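Local coordinates for diguanylate cyclase/phosphodiesterase-domain containing protein (Thermotoga maritima MSB8, PDB 6KHU) that is a putative diguanylate cyclase with a GGDEF-type domain, a family whose active members make cyclic di-GMP from two molecules of GTP, at residues V35-V39 / I103-I107. Numbering follows the deposited sequence.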
loop_
_atom_site.group_PDB
_atom_site.type_symbol
_atom_site.label_atom_id
_atom_site.label_comp_id
_atom_site.label_asym_id
_atom_site.label_seq_id
_atom_site.Cartn_x
_atom_site.Cartn_y
_atom_site.Cartn_z
ATOM N N VAL A 35 -3.414 -4.081 0.545
ATOM C CA VAL A 35 -4.864 -4.277 0.578
ATOM C C VAL A 35 -5.219 -5.386 -0.410
ATOM O O VAL A 35 -4.955 -5.262 -1.610
ATOM C CB VAL A 35 -5.635 -2.986 0.242
ATOM C CG1 VAL A 35 -7.142 -3.256 0.217
ATOM C CG2 VAL A 35 -5.314 -1.889 1.251
ATOM N N LYS A 36 -5.799 -6.473 0.089
ATOM C CA LYS A 36 -6.273 -7.557 -0.760
ATOM C C LYS A 36 -7.795 -7.547 -0.781
ATOM O O LYS A 36 -8.430 -7.558 0.278
ATOM C CB LYS A 36 -5.764 -8.918 -0.271
ATOM C CG LYS A 36 -6.311 -10.086 -1.098
ATOM C CD LYS A 36 -5.538 -11.379 -0.860
ATOM C CE LYS A 36 -6.222 -12.535 -1.579
ATOM N NZ LYS A 36 -5.511 -13.833 -1.408
ATOM N N THR A 37 -8.373 -7.512 -1.981
ATOM C CA THR A 37 -9.819 -7.579 -2.142
ATOM C C THR A 37 -10.256 -9.029 -2.216
ATOM O O THR A 37 -9.631 -9.848 -2.904
ATOM C CB THR A 37 -10.285 -6.856 -3.405
ATOM O OG1 THR A 37 -9.614 -7.401 -4.549
ATOM C CG2 THR A 37 -9.985 -5.391 -3.307
ATOM N N LYS A 38 -11.338 -9.336 -1.516
ATOM C CA LYS A 38 -11.861 -10.695 -1.436
ATOM C C LYS A 38 -13.346 -10.655 -1.805
ATOM O O LYS A 38 -14.219 -10.885 -0.969
ATOM C CB LYS A 38 -11.617 -11.290 -0.041
ATOM C CG LYS A 38 -10.132 -11.515 0.256
ATOM C CD LYS A 38 -9.843 -11.766 1.723
ATOM C CE LYS A 38 -8.398 -12.242 1.890
ATOM N NZ LYS A 38 -7.916 -12.180 3.310
ATOM N N VAL A 39 -13.625 -10.346 -3.070
ATOM C CA VAL A 39 -14.987 -10.230 -3.568
ATOM C C VAL A 39 -15.193 -11.221 -4.706
ATOM O O VAL A 39 -14.245 -11.808 -5.234
ATOM C CB VAL A 39 -15.329 -8.799 -4.029
ATOM C CG1 VAL A 39 -15.268 -7.839 -2.848
ATOM C CG2 VAL A 39 -14.403 -8.361 -5.163
ATOM N N ILE A 103 -17.674 -4.286 0.270
ATOM C CA ILE A 103 -16.383 -4.788 -0.204
ATOM C C ILE A 103 -15.720 -5.537 0.942
ATOM O O ILE A 103 -15.518 -4.978 2.028
ATOM C CB ILE A 103 -15.470 -3.661 -0.715
ATOM C CG1 ILE A 103 -16.127 -2.895 -1.859
ATOM C CG2 ILE A 103 -14.147 -4.224 -1.208
ATOM C CD1 ILE A 103 -15.259 -1.762 -2.377
ATOM N N GLU A 104 -15.396 -6.803 0.707
ATOM C CA GLU A 104 -14.662 -7.605 1.676
ATOM C C GLU A 104 -13.174 -7.520 1.355
ATOM O O GLU A 104 -12.776 -7.675 0.196
ATOM C CB GLU A 104 -15.138 -9.058 1.646
ATOM C CG GLU A 104 -15.273 -9.693 3.019
ATOM C CD GLU A 104 -16.264 -8.962 3.905
ATOM O OE1 GLU A 104 -15.961 -8.742 5.103
ATOM O OE2 GLU A 104 -17.353 -8.607 3.404
ATOM N N TYR A 105 -12.357 -7.281 2.377
ATOM C CA TYR A 105 -10.940 -7.036 2.143
ATOM C C TYR A 105 -10.162 -7.317 3.418
ATOM O O TYR A 105 -10.723 -7.407 4.514
ATOM C CB TYR A 105 -10.694 -5.589 1.687
ATOM C CG TYR A 105 -10.913 -4.612 2.817
ATOM C CD1 TYR A 105 -12.202 -4.254 3.214
ATOM C CD2 TYR A 105 -9.839 -4.063 3.504
ATOM C CE1 TYR A 105 -12.404 -3.381 4.264
ATOM C CE2 TYR A 105 -10.031 -3.186 4.547
ATOM C CZ TYR A 105 -11.312 -2.845 4.922
ATOM O OH TYR A 105 -11.496 -1.969 5.966
ATOM N N SER A 106 -8.846 -7.427 3.256
ATOM C CA SER A 106 -7.901 -7.467 4.364
ATOM C C SER A 106 -6.849 -6.391 4.139
ATOM O O SER A 106 -6.453 -6.126 2.998
ATOM C CB SER A 106 -7.228 -8.841 4.481
ATOM O OG SER A 106 -8.186 -9.874 4.658
ATOM N N ILE A 107 -6.399 -5.769 5.221
ATOM C CA ILE A 107 -5.424 -4.693 5.124
ATOM C C ILE A 107 -4.342 -4.949 6.160
ATOM O O ILE A 107 -4.609 -5.471 7.246
ATOM C CB ILE A 107 -6.075 -3.303 5.328
ATOM C CG1 ILE A 107 -5.051 -2.171 5.167
ATOM C CG2 ILE A 107 -6.720 -3.213 6.693
ATOM C CD1 ILE A 107 -5.703 -0.785 4.984
#
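Lys36 and Ser106 form the hydrogen-bonded pair where the C-terminal end of strand 30-37 runs antiparallel beside the start of strand 105-112, the short segments' axes approaching to 4.8 Å with 170° between directions, and Val35–Ile107 and Thr37–Tyr105 flank it as non-hydrogen-bonded pairs. This is the edge of the mixed sheet of a GGDEF domain, with strand 105-112 outermost. Lys36 N donates to Ser106 O and Ser106 N returns the bond to Lys36 O, each 3.0 Å long. Beyond the strand ends the ladder gains one more rung, Lys38 N to Glu104 O at 2.8 Å, with the donor tilted 32° from the carbonyl plane.

On the face carrying Val35, Thr37, Tyr105 and Ile107, Val35 sets CG2 against CG1 and CD1 of Ile107, both at 3.9 Å. With chi1 at 177°, its CG1 lies anti to the backbone N, which turns it obliquely to Tyr105 CD2 at 4.3 Å. Helices 41-57 and 86-100 pack on this side, Val35 touching Ile51 and Ile107 touching Ile93. Past the strand ends, Val39 CG1 rests 4.1 Å from Ile103 CG2.

Across the sheet, helix 119-130 lies over Lys36 and Ser106 through Val130. Lys38 reaches that side with its chain extended beyond CG, and its ammonium bonds Val130 O and Ala131 O, tying the C-terminus to the strand pair. The third bond from Lys38 NZ goes to Ser106 OG, 2.7 Å away.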